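Local coordinates for protein 2'-deoxycytidine 5'-triphosphate deaminase (PDB 2R9Q) that probably deaminates dCTP to dUTP, a step toward thymidine nucleotide synthesis, at residues Ala138-Thr141 with Gly142-Leu146. Residues are numbered along the deposited sequence; the frame is centred on the assembly and turned at random.
Sequences AGYT and GPLYL
The phenol ring of Y140 lies along the backbone of G142 and reaches P143 with its hydroxyl. CG stands anti to the backbone N (chi1 177°), which sends the ring forward along the chain. Its CE2 comes within 3.6 Å of G142 CA, and one face is turned to the glycine backbone, with G142 N 4.0 Å from CD2. The hydroxyl at the far end donates a hydrogen bond of 2.8 Å from Y140 OH to P143 O. That acceptor lies at the ring edge, in the ring plane, while the donor approaches in the carbonyl plane at a C=O...O angle of 147°, so the side chain spans the corner and ties its two sides together. D128 N makes a second hydrogen bond to the same hydroxyl, and two backbone partners thus fix the end of this buried ring.

G142 takes an extended conformation with a positive phi of 156°, a region of backbone space readily reached by glycine, where the chain turns. Beyond it, P143 CD rests 3.6 Å from Y140 OH. L144 adds a looser apolar contact, its CD2 being 4.4 Å from Y140 CE2.

The loop connects the short strand 135-136, in one sheet of the N-terminal dUTPase-like domain, to strand 143-150 in another, turning its corner at G142. There Y140 packs on L100 and T127, and the onward strand runs antiparallel to both 91-101 and 121-127, with L144 on L96 and Y145 reaching helix 66-71.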
loop_
_atom_site.group_PDB
_atom_site.type_symbol
_atom_site.label_atom_id
_atom_site.label_comp_id
_atom_site.label_asym_id
_atom_site.label_seq_id
_atom_site.Cartn_x
_atom_site.Cartn_y
_atom_site.Cartn_z
ATOM N N ALA B 138 -16.011 14.602 -34.181
ATOM C CA ALA B 138 -16.283 15.617 -35.192
ATOM C C ALA B 138 -17.728 16.020 -35.050
ATOM O O ALA B 138 -18.597 15.170 -35.061
ATOM C CB ALA B 138 -15.982 15.119 -36.607
ATOM N N GLY B 139 -17.956 17.311 -34.834
ATOM C CA GLY B 139 -19.296 17.866 -34.794
ATOM C C GLY B 139 -20.031 17.789 -33.475
ATOM O O GLY B 139 -21.220 18.046 -33.434
ATOM N N TYR B 140 -19.315 17.487 -32.391
ATOM C CA TYR B 140 -19.927 17.238 -31.095
ATOM C C TYR B 140 -20.631 18.481 -30.549
ATOM O O TYR B 140 -20.058 19.577 -30.483
ATOM C CB TYR B 140 -18.878 16.718 -30.073
ATOM C CG TYR B 140 -19.425 16.490 -28.654
ATOM C CD1 TYR B 140 -20.131 15.328 -28.334
ATOM C CD2 TYR B 140 -19.223 17.444 -27.634
ATOM C CE1 TYR B 140 -20.643 15.142 -27.054
ATOM C CE2 TYR B 140 -19.724 17.263 -26.370
ATOM C CZ TYR B 140 -20.434 16.115 -26.073
ATOM O OH TYR B 140 -20.944 15.920 -24.794
ATOM N N THR B 141 -21.885 18.260 -30.159
ATOM C CA THR B 141 -22.707 19.199 -29.427
ATOM C C THR B 141 -22.972 18.592 -28.089
ATOM O O THR B 141 -23.498 17.463 -28.016
ATOM C CB THR B 141 -24.065 19.434 -30.087
ATOM O OG1 THR B 141 -23.849 20.002 -31.372
ATOM C CG2 THR B 141 -24.948 20.383 -29.256
ATOM N N GLY B 142 -22.640 19.347 -27.032
ATOM C CA GLY B 142 -22.881 18.888 -25.682
ATOM C C GLY B 142 -22.015 19.468 -24.580
ATOM O O GLY B 142 -21.183 20.350 -24.802
ATOM N N PRO B 143 -22.231 18.963 -23.361
ATOM C CA PRO B 143 -21.452 19.342 -22.203
ATOM C C PRO B 143 -20.142 18.575 -22.123
ATOM O O PRO B 143 -19.951 17.598 -22.835
ATOM C CB PRO B 143 -22.369 18.965 -21.048
ATOM C CG PRO B 143 -23.061 17.799 -21.545
ATOM C CD PRO B 143 -23.279 17.998 -23.001
ATOM N N LEU B 144 -19.246 19.064 -21.260
ATOM C CA LEU B 144 -17.985 18.396 -20.962
ATOM C C LEU B 144 -17.870 18.150 -19.450
ATOM O O LEU B 144 -18.377 18.925 -18.626
ATOM C CB LEU B 144 -16.790 19.217 -21.475
ATOM C CG LEU B 144 -16.617 19.506 -22.974
ATOM C CD1 LEU B 144 -15.534 20.603 -23.204
ATOM C CD2 LEU B 144 -16.306 18.252 -23.808
ATOM N N TYR B 145 -17.208 17.042 -19.115
ATOM C CA TYR B 145 -17.004 16.622 -17.740
ATOM C C TYR B 145 -15.549 16.280 -17.545
ATOM O O TYR B 145 -14.899 15.780 -18.479
ATOM C CB TYR B 145 -17.895 15.428 -17.411
ATOM C CG TYR B 145 -19.365 15.730 -17.535
ATOM C CD1 TYR B 145 -20.125 16.085 -16.420
ATOM C CD2 TYR B 145 -20.004 15.687 -18.772
ATOM C CE1 TYR B 145 -21.470 16.382 -16.534
ATOM C CE2 TYR B 145 -21.343 16.000 -18.887
ATOM C CZ TYR B 145 -22.071 16.347 -17.765
ATOM O OH TYR B 145 -23.412 16.635 -17.866
ATOM N N LEU B 146 -15.018 16.618 -16.366
ATOM C CA LEU B 146 -13.678 16.151 -15.952
ATOM C C LEU B 146 -13.768 15.150 -14.796
ATOM O O LEU B 146 -14.304 15.429 -13.739
ATOM C CB LEU B 146 -12.716 17.293 -15.621
ATOM C CG LEU B 146 -11.209 17.000 -15.598
ATOM C CD1 LEU B 146 -10.699 16.588 -16.958
ATOM C CD2 LEU B 146 -10.374 18.162 -15.049
#